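Local atomic coordinates of ureidoglycolate hydrolase (Arabidopsis thaliana, PDB entry 4PXE), a protein that hydrolyses (S)-ureidoglycolate to glyoxylate, ammonium and carbon dioxide in the last step of plant purine breakdown, as a manganese-dependent homodimer of the peptidase M20 family. Residues Y53-L63 with V108-K119; V70-E81 with P125-T135. All coordinates share one frame; numbering follows the deposited sequence.

In the fold
From the N terminus the chain runs down helix 45-60, turns at G62 and passes through strand 64-67 into strand 73-77; strand 86-91 and helix 105-120 follow, then strand 129-133. Contact 1 closes the loop from helix 45-60 to helix 105-120, and contact 2 closes the loop from strand 73-77 to strand 129-133. Their segments alternate along the chain, so the two loops cross. Contact 1 joins two helices lying on one face of the sheet, and contact 2 is a strand pair within that sheet. The layers meet where CD1 of I131 packs against I112 and I115, and where W77 lies against K119.

Contact 1. Residues Y53-L63 with V108-K119; sequences YVKNLMALAGL and VLGAIEAINVLK
Helix 45-60 and helix 105-120 pack side by side and nearly parallel here, in the metal-binding domain; the axes of 53-60 and 108-119 come within 10.1 Å at an angle of 10°. I112 lies in the middle: its CD1 fits between CG of M58 (3.8 Å) and CB of L57, with CG1 of V54 also in reach, while its other branch, CG2, lies by the methyl of A61. With CG1 set anti to the carbonyl carbon (chi1 -62°) and CG2 anti to the backbone N, the two branches of I112 serve successive turns of the facing helix. Earlier along the two segments V54 crosses V108 at about a right angle, and CD1 of L57 meets CD2 of L109 at 3.6 Å. That same L109 methyl comes to the edge of the Y53 ring, whose hydroxyl bonds E26 on helix 17-28.

Polar bonds join the packing at the C-terminal end. Helix 45-60 finishes in a Schellman motif with G62 at positive phi, and NZ of K119, at the end of an extended chain, donates to O of A61 (2.9 Å), tilted 21° from the carbonyl plane. A water bridges NZ to O of G62, and another links O of L57 to ND2 of N116. K119 also makes a cation-pi contact with W77. A methionine in place of K119 would probably leave the A61 carbonyl without its charged donor and break the water link to G62. On the inner side I115 CG2 touches L63 CD2 (4.0 Å), and both residues, like M58 and I112, rest on I131 of strand 129-133. Two helices laid together over one face of a sheet in this way are part of the alpha/beta catalytic domain of M20 enzymes, and V108 lies about 6 Å, side chain to side chain, from the manganese ligand H92.

Contact 2. Residues V70-E81 with P125-T135; sequences VGNIFGKWDGLE and PKRSLEIILFT
Strands 73-77 and 129-133 run antiparallel, their directions 164° apart, with I73-L133, G75-I131 and W77-L129 as hydrogen-bonded pairs and F74-I132 and K76-E130 as non-hydrogen-bonded pairs. On the face toward the helices, I73 and L133 lie side by side, CD1 to CD2 at 3.8 Å. G75 adds no side chain beside I131. W77, its CG anti to the backbone N (chi1 178°), reaches P125, whose CG sits over the five-membered ring in a CH-pi contact, 3.8 Å from the centroid; L129 CD1 approaches CE3 of the same indole.

On the other face CD2 of F74 lies along CG1 of I132, and the carboxylate of E130 lies near both F74 CB and the aliphatic chain of K76. NZ of K76 stays 4.5 Å from OE1 of E130, so the opposite charges are joined through a water; that OE1 also bonds Y201. The two strands belong to the mixed sheet of the M20 catalytic domain, where strand 73-77 also pairs antiparallel with 64-67 and strand 129-133 runs parallel to 86-91.

Beyond the strands the bonding goes on through both side chains and backbone. OG of S128 accepts the N-H of G79 (2.9 Å), while N of L80 bonds O of P125, and N of E81 bonds O of K126. At the far end OD1 of N72 takes the T135 N-H at 2.8 Å, and ND2 of N72 bonds D68. T135, two residues before the substrate-binding E137, donates from OG1 to O of V70 (2.7 Å) and also hydrogen-bonds R51.

Contact 1. Residues Y53-L63 with V108-K119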
loop_
_atom_site.group_PDB
_atom_site.type_symbol
_atom_site.label_atom_id
_atom_site.label_comp_id
_atom_site.label_asym_id
_atom_site.label_seq_id
_atom_site.Cartn_x
_atom_site.Cartn_y
_atom_site.Cartn_z
ATOM N N TYR A 53 29.379 -9.678 5.039
ATOM C CA TYR A 53 29.701 -10.955 4.416
ATOM C C TYR A 53 30.652 -10.735 3.242
ATOM O O TYR A 53 31.666 -11.418 3.118
ATOM C CB TYR A 53 28.406 -11.639 3.955
ATOM C CG TYR A 53 28.582 -13.012 3.348
ATOM C CD1 TYR A 53 28.879 -13.158 2.000
ATOM C CD2 TYR A 53 28.426 -14.161 4.112
ATOM C CE1 TYR A 53 29.028 -14.417 1.429
ATOM C CE2 TYR A 53 28.574 -15.424 3.550
ATOM C CZ TYR A 53 28.875 -15.538 2.206
ATOM O OH TYR A 53 29.022 -16.784 1.640
ATOM N N VAL A 54 30.340 -9.753 2.400
ATOM C CA VAL A 54 31.181 -9.437 1.251
ATOM C C VAL A 54 32.562 -8.890 1.650
ATOM O O VAL A 54 33.584 -9.299 1.099
ATOM C CB VAL A 54 30.467 -8.457 0.281
ATOM C CG1 VAL A 54 31.425 -7.986 -0.794
ATOM C CG2 VAL A 54 29.255 -9.135 -0.354
ATOM N N LYS A 55 32.591 -7.974 2.613
ATOM C CA LYS A 55 33.864 -7.434 3.086
ATOM C C LYS A 55 34.770 -8.537 3.650
ATOM O O LYS A 55 35.985 -8.506 3.448
ATOM C CB LYS A 55 33.636 -6.309 4.103
ATOM C CG LYS A 55 33.263 -4.983 3.434
ATOM C CD LYS A 55 33.074 -3.838 4.430
ATOM C CE LYS A 55 31.749 -3.944 5.169
ATOM N NZ LYS A 55 31.593 -2.846 6.192
ATOM N N ASN A 56 34.173 -9.512 4.334
ATOM C CA ASN A 56 34.919 -10.662 4.841
ATOM C C ASN A 56 35.554 -11.459 3.702
ATOM O O ASN A 56 36.738 -11.806 3.752
ATOM C CB ASN A 56 34.021 -11.544 5.714
ATOM C CG ASN A 56 34.748 -12.747 6.272
ATOM O OD1 ASN A 56 34.463 -13.883 5.900
ATOM N ND2 ASN A 56 35.695 -12.503 7.173
ATOM N N LEU A 57 34.777 -11.716 2.653
ATOM C CA LEU A 57 35.323 -12.403 1.484
ATOM C C LEU A 57 36.434 -11.613 0.791
ATOM O O LEU A 57 37.421 -12.188 0.338
ATOM C CB LEU A 57 34.211 -12.732 0.483
ATOM C CG LEU A 57 33.175 -13.761 0.930
ATOM C CD1 LEU A 57 32.202 -14.035 -0.198
ATOM C CD2 LEU A 57 33.865 -15.044 1.364
ATOM N N MET A 58 36.279 -10.294 0.703
ATOM C CA MET A 58 37.308 -9.459 0.099
ATOM C C MET A 58 38.611 -9.545 0.890
ATOM O O MET A 58 39.690 -9.660 0.315
ATOM C CB MET A 58 36.856 -8.002 0.023
ATOM C CG MET A 58 35.791 -7.718 -1.023
ATOM S SD MET A 58 35.469 -5.942 -1.058
ATOM C CE MET A 58 34.341 -5.815 -2.465
ATOM N N ALA A 59 38.490 -9.505 2.213
ATOM C CA ALA A 59 39.666 -9.593 3.077
ATOM C C ALA A 59 40.318 -10.964 2.949
ATOM O O ALA A 59 41.549 -11.068 2.901
ATOM C CB ALA A 59 39.283 -9.306 4.518
ATOM N N LEU A 60 39.502 -12.016 2.881
ATOM C CA LEU A 60 40.032 -13.373 2.727
ATOM C C LEU A 60 40.784 -13.530 1.411
ATOM O O LEU A 60 41.716 -14.317 1.321
ATOM C CB LEU A 60 38.919 -14.413 2.824
ATOM C CG LEU A 60 38.317 -14.643 4.211
ATOM C CD1 LEU A 60 37.051 -15.496 4.119
ATOM C CD2 LEU A 60 39.337 -15.281 5.151
ATOM N N ALA A 61 40.375 -12.771 0.398
ATOM C CA ALA A 61 41.024 -12.778 -0.907
ATOM C C ALA A 61 42.273 -11.889 -0.938
ATOM O O ALA A 61 42.890 -11.707 -1.989
ATOM C CB ALA A 61 40.041 -12.340 -1.985
ATOM N N GLY A 62 42.626 -11.316 0.212
ATOM C CA GLY A 62 43.820 -10.490 0.319
ATOM C C GLY A 62 43.711 -9.089 -0.265
ATOM O O GLY A 62 44.723 -8.454 -0.571
ATOM N N LEU A 63 42.486 -8.596 -0.421
ATOM C CA LEU A 63 42.284 -7.277 -1.014
ATOM C C LEU A 63 42.363 -6.167 0.032
ATOM O O LEU A 63 41.954 -6.353 1.174
ATOM C CB LEU A 63 40.923 -7.216 -1.723
ATOM C CG LEU A 63 40.688 -8.270 -2.802
ATOM C CD1 LEU A 63 39.247 -8.218 -3.288
ATOM C CD2 LEU A 63 41.635 -8.032 -3.956
ATOM N N VAL A 108 29.318 -9.394 -7.967
ATOM C CA VAL A 108 30.089 -9.070 -6.766
ATOM C C VAL A 108 30.842 -10.313 -6.268
ATOM O O VAL A 108 32.084 -10.325 -6.197
ATOM C CB VAL A 108 29.201 -8.494 -5.640
ATOM C CG1 VAL A 108 30.028 -8.267 -4.372
ATOM C CG2 VAL A 108 28.544 -7.190 -6.078
ATOM N N LEU A 109 30.105 -11.372 -5.943
ATOM C CA LEU A 109 30.739 -12.632 -5.551
ATOM C C LEU A 109 31.580 -13.217 -6.678
ATOM O O LEU A 109 32.654 -13.782 -6.438
ATOM C CB LEU A 109 29.703 -13.652 -5.074
ATOM C CG LEU A 109 28.906 -13.242 -3.832
ATOM C CD1 LEU A 109 27.922 -14.318 -3.424
ATOM C CD2 LEU A 109 29.825 -12.925 -2.679
ATOM N N GLY A 110 31.117 -13.047 -7.911
ATOM C CA GLY A 110 31.852 -13.534 -9.061
ATOM C C GLY A 110 33.132 -12.752 -9.297
ATOM O O GLY A 110 34.124 -13.308 -9.765
ATOM N N ALA A 111 33.141 -11.467 -8.954
ATOM C CA ALA A 111 34.354 -10.663 -9.094
ATOM C C ALA A 111 35.385 -11.097 -8.063
ATOM O O ALA A 111 36.581 -11.180 -8.362
ATOM C CB ALA A 111 34.051 -9.181 -8.950
ATOM N N ILE A 112 34.930 -11.374 -6.851
ATOM C CA ILE A 112 35.832 -11.872 -5.809
ATOM C C ILE A 112 36.390 -13.233 -6.231
ATOM O O ILE A 112 37.594 -13.481 -6.112
ATOM C CB ILE A 112 35.142 -11.933 -4.429
ATOM C CG1 ILE A 112 34.706 -10.527 -4.003
ATOM C CG2 ILE A 112 36.090 -12.535 -3.388
ATOM C CD1 ILE A 112 33.853 -10.486 -2.745
ATOM N N GLU A 113 35.531 -14.093 -6.768
ATOM C CA GLU A 113 35.995 -15.384 -7.267
ATOM C C GLU A 113 36.994 -15.209 -8.415
ATOM O O GLU A 113 37.959 -15.959 -8.511
ATOM C CB GLU A 113 34.822 -16.289 -7.677
ATOM C CG GLU A 113 35.235 -17.660 -8.247
ATOM C CD GLU A 113 35.947 -18.572 -7.242
ATOM O OE1 GLU A 113 35.955 -18.282 -6.024
ATOM O OE2 GLU A 113 36.504 -19.607 -7.682
ATOM N N ALA A 114 36.793 -14.202 -9.258
ATOM C CA ALA A 114 37.741 -13.919 -10.330
ATOM C C ALA A 114 39.130 -13.567 -9.795
ATOM O O ALA A 114 40.149 -14.001 -10.354
ATOM C CB ALA A 114 37.215 -12.792 -11.211
ATOM N N ILE A 115 39.182 -12.802 -8.709
ATOM C CA ILE A 115 40.456 -12.491 -8.059
ATOM C C ILE A 115 41.115 -13.771 -7.555
ATOM O O ILE A 115 42.303 -14.013 -7.782
ATOM C CB ILE A 115 40.267 -11.517 -6.878
ATOM C CG1 ILE A 115 39.843 -10.144 -7.389
ATOM C CG2 ILE A 115 41.544 -11.396 -6.066
ATOM C CD1 ILE A 115 40.826 -9.494 -8.298
ATOM N N ASN A 116 40.338 -14.595 -6.867
ATOM C CA ASN A 116 40.851 -15.858 -6.344
ATOM C C ASN A 116 41.332 -16.808 -7.442
ATOM O O ASN A 116 42.368 -17.467 -7.293
ATOM C CB ASN A 116 39.813 -16.505 -5.425
ATOM C CG ASN A 116 39.664 -15.745 -4.108
ATOM O OD1 ASN A 116 40.653 -15.263 -3.551
ATOM N ND2 ASN A 116 38.440 -15.629 -3.616
ATOM N N VAL A 117 40.606 -16.842 -8.557
ATOM C CA VAL A 117 40.989 -17.617 -9.733
ATOM C C VAL A 117 42.353 -17.156 -10.268
ATOM O O VAL A 117 43.248 -17.973 -10.520
ATOM C CB VAL A 117 39.926 -17.482 -10.855
ATOM C CG1 VAL A 117 40.485 -17.913 -12.210
ATOM C CG2 VAL A 117 38.648 -18.263 -10.502
ATOM N N LEU A 118 42.520 -15.847 -10.426
ATOM C CA LEU A 118 43.770 -15.284 -10.924
ATOM C C LEU A 118 44.930 -15.546 -9.965
ATOM O O LEU A 118 46.051 -15.857 -10.396
ATOM C CB LEU A 118 43.611 -13.783 -11.160
ATOM C CG LEU A 118 42.802 -13.416 -12.406
ATOM C CD1 LEU A 118 42.585 -11.903 -12.460
ATOM C CD2 LEU A 118 43.476 -13.927 -13.681
ATOM N N LYS A 119 44.666 -15.436 -8.669
ATOM C CA LYS A 119 45.699 -15.726 -7.676
ATOM C C LYS A 119 46.119 -17.201 -7.712
ATOM O O LYS A 119 47.316 -17.497 -7.636
ATOM C CB LYS A 119 45.271 -15.287 -6.269
ATOM C CG LYS A 119 45.249 -13.773 -6.104
ATOM C CD LYS A 119 45.180 -13.340 -4.644
ATOM C CE LYS A 119 45.370 -11.826 -4.517
ATOM N NZ LYS A 119 45.511 -11.368 -3.101
HETATM O O HOH W 1 37.540 -14.766 -0.712
HETATM O O HOH W 2 45.643 -8.715 -3.051
#

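Contact 2. Residues V70-E81 with P125-T135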
loop_
_atom_site.group_PDB
_atom_site.type_symbol
_atom_site.label_atom_id
_atom_site.label_comp_id
_atom_site.label_asym_id
_atom_site.label_seq_id
_atom_site.Cartn_x
_atom_site.Cartn_y
_atom_site.Cartn_z
ATOM N N VAL A 70 29.324 7.122 1.410
ATOM C CA VAL A 70 27.971 6.573 1.282
ATOM C C VAL A 70 27.944 5.050 1.303
ATOM O O VAL A 70 26.882 4.439 1.177
ATOM C CB VAL A 70 27.245 7.073 0.008
ATOM C CG1 VAL A 70 27.096 8.594 0.031
ATOM C CG2 VAL A 70 27.958 6.616 -1.251
ATOM N N GLY A 71 29.111 4.436 1.442
ATOM C CA GLY A 71 29.152 2.996 1.603
ATOM C C GLY A 71 29.434 2.201 0.345
ATOM O O GLY A 71 29.211 0.989 0.334
ATOM N N ASN A 72 29.911 2.853 -0.711
ATOM C CA ASN A 72 30.538 2.087 -1.786
ATOM C C ASN A 72 31.762 1.415 -1.191
ATOM O O ASN A 72 32.524 2.040 -0.441
ATOM C CB ASN A 72 30.948 2.964 -2.974
ATOM C CG ASN A 72 29.772 3.634 -3.665
ATOM O OD1 ASN A 72 28.777 2.997 -4.025
ATOM N ND2 ASN A 72 29.896 4.932 -3.883
ATOM N N ILE A 73 31.948 0.141 -1.513
ATOM C CA ILE A 73 33.016 -0.662 -0.927
ATOM C C ILE A 73 34.004 -1.060 -2.014
ATOM O O ILE A 73 33.598 -1.470 -3.099
ATOM C CB ILE A 73 32.425 -1.898 -0.219
ATOM C CG1 ILE A 73 31.571 -1.441 0.972
ATOM C CG2 ILE A 73 33.515 -2.836 0.257
ATOM C CD1 ILE A 73 30.677 -2.505 1.578
ATOM N N PHE A 74 35.300 -0.922 -1.730
ATOM C CA PHE A 74 36.338 -1.135 -2.721
ATOM C C PHE A 74 37.322 -2.169 -2.194
ATOM O O PHE A 74 37.707 -2.112 -1.028
ATOM C CB PHE A 74 37.086 0.178 -3.001
ATOM C CG PHE A 74 36.207 1.290 -3.517
ATOM C CD1 PHE A 74 35.471 2.075 -2.639
ATOM C CD2 PHE A 74 36.125 1.556 -4.875
ATOM C CE1 PHE A 74 34.660 3.103 -3.107
ATOM C CE2 PHE A 74 35.315 2.586 -5.355
ATOM C CZ PHE A 74 34.583 3.357 -4.466
ATOM N N GLY A 75 37.715 -3.115 -3.043
ATOM C CA GLY A 75 38.690 -4.131 -2.675
ATOM C C GLY A 75 39.775 -4.223 -3.726
ATOM O O GLY A 75 39.533 -4.700 -4.839
ATOM N N LYS A 76 40.978 -3.761 -3.391
ATOM C CA LYS A 76 42.051 -3.670 -4.380
ATOM C C LYS A 76 43.155 -4.723 -4.236
ATOM O O LYS A 76 43.603 -5.032 -3.132
ATOM C CB LYS A 76 42.690 -2.271 -4.359
ATOM C CG LYS A 76 43.843 -2.110 -5.337
ATOM C CD LYS A 76 44.400 -0.695 -5.380
ATOM C CE LYS A 76 43.515 0.235 -6.192
ATOM N NZ LYS A 76 44.178 1.574 -6.418
ATOM N N TRP A 77 43.558 -5.275 -5.375
ATOM C CA TRP A 77 44.763 -6.088 -5.479
ATOM C C TRP A 77 45.811 -5.188 -6.128
ATOM O O TRP A 77 45.690 -4.834 -7.303
ATOM C CB TRP A 77 44.465 -7.327 -6.335
ATOM C CG TRP A 77 45.608 -8.273 -6.588
ATOM C CD1 TRP A 77 46.879 -8.199 -6.093
ATOM C CD2 TRP A 77 45.572 -9.437 -7.423
ATOM N NE1 TRP A 77 47.633 -9.252 -6.564
ATOM C CE2 TRP A 77 46.854 -10.024 -7.385
ATOM C CE3 TRP A 77 44.577 -10.038 -8.202
ATOM C CZ2 TRP A 77 47.166 -11.184 -8.095
ATOM C CZ3 TRP A 77 44.885 -11.185 -8.906
ATOM C CH2 TRP A 77 46.171 -11.746 -8.851
ATOM N N ASP A 78 46.821 -4.792 -5.350
ATOM C CA ASP A 78 47.841 -3.859 -5.825
ATOM C C ASP A 78 48.702 -4.482 -6.914
ATOM O O ASP A 78 49.221 -5.585 -6.752
ATOM C CB ASP A 78 48.761 -3.424 -4.680
ATOM C CG ASP A 78 48.043 -2.634 -3.613
ATOM O OD1 ASP A 78 48.462 -2.736 -2.440
ATOM O OD2 ASP A 78 47.077 -1.906 -3.934
ATOM N N GLY A 79 48.861 -3.765 -8.017
ATOM C CA GLY A 79 49.676 -4.242 -9.117
ATOM C C GLY A 79 51.133 -3.827 -8.988
ATOM O O GLY A 79 51.514 -3.126 -8.048
ATOM N N LEU A 80 51.935 -4.267 -9.953
ATOM C CA LEU A 80 53.356 -3.923 -10.027
ATOM C C LEU A 80 53.549 -2.433 -10.272
ATOM O O LEU A 80 54.567 -1.858 -9.878
ATOM C CB LEU A 80 54.029 -4.717 -11.147
ATOM C CG LEU A 80 54.212 -6.217 -10.926
ATOM C CD1 LEU A 80 54.657 -6.902 -12.214
ATOM C CD2 LEU A 80 55.211 -6.466 -9.809
ATOM N N GLU A 81 52.574 -1.817 -10.938
ATOM C CA GLU A 81 52.589 -0.379 -11.183
ATOM C C GLU A 81 51.334 0.275 -10.604
ATOM O O GLU A 81 50.418 0.654 -11.346
ATOM C CB GLU A 81 52.725 -0.098 -12.680
ATOM C CG GLU A 81 54.058 -0.578 -13.250
ATOM C CD GLU A 81 54.249 -0.215 -14.715
ATOM O OE1 GLU A 81 53.799 0.872 -15.129
ATOM O OE2 GLU A 81 54.856 -1.022 -15.449
ATOM N N PRO A 125 49.426 -8.910 -11.690
ATOM C CA PRO A 125 48.904 -7.714 -12.362
ATOM C C PRO A 125 49.929 -6.582 -12.485
ATOM O O PRO A 125 50.748 -6.387 -11.583
ATOM C CB PRO A 125 47.729 -7.287 -11.465
ATOM C CG PRO A 125 48.002 -7.895 -10.144
ATOM C CD PRO A 125 48.772 -9.163 -10.398
ATOM N N LYS A 126 49.879 -5.863 -13.604
ATOM C CA LYS A 126 50.635 -4.628 -13.764
ATOM C C LYS A 126 49.801 -3.495 -13.168
ATOM O O LYS A 126 50.119 -2.973 -12.099
ATOM C CB LYS A 126 50.950 -4.367 -15.235
ATOM C CG LYS A 126 51.838 -3.154 -15.444
ATOM C CD LYS A 126 52.114 -2.900 -16.911
ATOM C CE LYS A 126 50.914 -2.272 -17.589
ATOM N NZ LYS A 126 51.235 -1.847 -18.979
ATOM N N ARG A 127 48.714 -3.130 -13.846
ATOM C CA ARG A 127 47.704 -2.272 -13.238
ATOM C C ARG A 127 46.998 -3.022 -12.125
ATOM O O ARG A 127 46.726 -4.220 -12.254
ATOM C CB ARG A 127 46.652 -1.863 -14.266
ATOM C CG ARG A 127 47.195 -1.011 -15.363
ATOM C CD ARG A 127 46.092 -0.582 -16.287
ATOM N NE ARG A 127 46.610 0.357 -17.269
ATOM C CZ ARG A 127 47.244 -0.023 -18.360
ATOM N NH1 ARG A 127 47.421 -1.317 -18.567
ATOM N NH2 ARG A 127 47.702 0.876 -19.226
ATOM N N SER A 128 46.686 -2.319 -11.042
ATOM C CA SER A 128 45.937 -2.909 -9.945
ATOM C C SER A 128 44.567 -3.329 -10.436
ATOM O O SER A 128 44.063 -2.796 -11.428
ATOM C CB SER A 128 45.773 -1.907 -8.803
ATOM O OG SER A 128 47.048 -1.537 -8.295
ATOM N N LEU A 129 43.984 -4.297 -9.743
ATOM C CA LEU A 129 42.593 -4.657 -9.971
ATOM C C LEU A 129 41.785 -4.228 -8.762
ATOM O O LEU A 129 42.223 -4.401 -7.626
ATOM C CB LEU A 129 42.465 -6.167 -10.197
ATOM C CG LEU A 129 43.340 -6.778 -11.295
ATOM C CD1 LEU A 129 43.069 -8.269 -11.385
ATOM C CD2 LEU A 129 43.098 -6.098 -12.636
ATOM N N GLU A 130 40.596 -3.672 -8.993
ATOM C CA GLU A 130 39.771 -3.236 -7.872
ATOM C C GLU A 130 38.313 -3.641 -8.042
ATOM O O GLU A 130 37.701 -3.353 -9.073
ATOM C CB GLU A 130 39.902 -1.726 -7.650
ATOM C CG GLU A 130 39.271 -1.239 -6.350
ATOM C CD GLU A 130 39.755 0.149 -5.942
ATOM O OE1 GLU A 130 39.733 1.067 -6.786
ATOM O OE2 GLU A 130 40.167 0.312 -4.774
ATOM N N ILE A 131 37.784 -4.310 -7.022
ATOM C CA ILE A 131 36.394 -4.728 -6.997
ATOM C C ILE A 131 35.569 -3.666 -6.290
ATOM O O ILE A 131 35.930 -3.204 -5.204
ATOM C CB ILE A 131 36.222 -6.052 -6.247
ATOM C CG1 ILE A 131 37.074 -7.143 -6.892
ATOM C CG2 ILE A 131 34.742 -6.457 -6.226
ATOM C CD1 ILE A 131 36.926 -8.478 -6.216
ATOM N N ILE A 132 34.454 -3.287 -6.904
ATOM C CA ILE A 132 33.551 -2.310 -6.318
ATOM C C ILE A 132 32.226 -2.969 -5.968
ATOM O O ILE A 132 31.563 -3.556 -6.831
ATOM C CB ILE A 132 33.267 -1.134 -7.276
ATOM C CG1 ILE A 132 34.568 -0.465 -7.732
ATOM C CG2 ILE A 132 32.361 -0.119 -6.600
ATOM C CD1 ILE A 132 34.364 0.589 -8.795
ATOM N N LEU A 133 31.851 -2.889 -4.700
ATOM C CA LEU A 133 30.484 -3.185 -4.297
ATOM C C LEU A 133 29.771 -1.852 -4.222
ATOM O O LEU A 133 29.998 -1.075 -3.296
ATOM C CB LEU A 133 30.450 -3.908 -2.949
ATOM C CG LEU A 133 29.082 -4.008 -2.265
ATOM C CD1 LEU A 133 28.017 -4.581 -3.207
ATOM C CD2 LEU A 133 29.182 -4.851 -0.998
ATOM N N PHE A 134 28.937 -1.559 -5.214
ATOM C CA PHE A 134 28.203 -0.298 -5.206
ATOM C C PHE A 134 27.221 -0.290 -4.039
ATOM O O PHE A 134 26.650 -1.325 -3.693
ATOM C CB PHE A 134 27.512 -0.091 -6.550
ATOM C CG PHE A 134 28.483 0.059 -7.688
ATOM C CD1 PHE A 134 29.026 1.298 -7.989
ATOM C CD2 PHE A 134 28.888 -1.039 -8.429
ATOM C CE1 PHE A 134 29.943 1.442 -9.018
ATOM C CE2 PHE A 134 29.804 -0.900 -9.471
ATOM C CZ PHE A 134 30.328 0.340 -9.765
ATOM N N THR A 135 27.059 0.861 -3.398
ATOM C CA THR A 135 26.321 0.900 -2.148
ATOM C C THR A 135 24.850 0.499 -2.313
ATOM O O THR A 135 24.247 -0.071 -1.408
ATOM C CB THR A 135 26.459 2.277 -1.444
ATOM O OG1 THR A 135 26.134 2.131 -0.058
ATOM C CG2 THR A 135 25.580 3.346 -2.098
HETATM O O HOH W 3 41.742 2.793 -7.384
HETATM O O HOH W 4 46.885 0.875 -7.258
HETATM O O HOH W 5 47.621 0.391 -11.102
HETATM O O HOH W 6 52.723 0.481 -18.358
#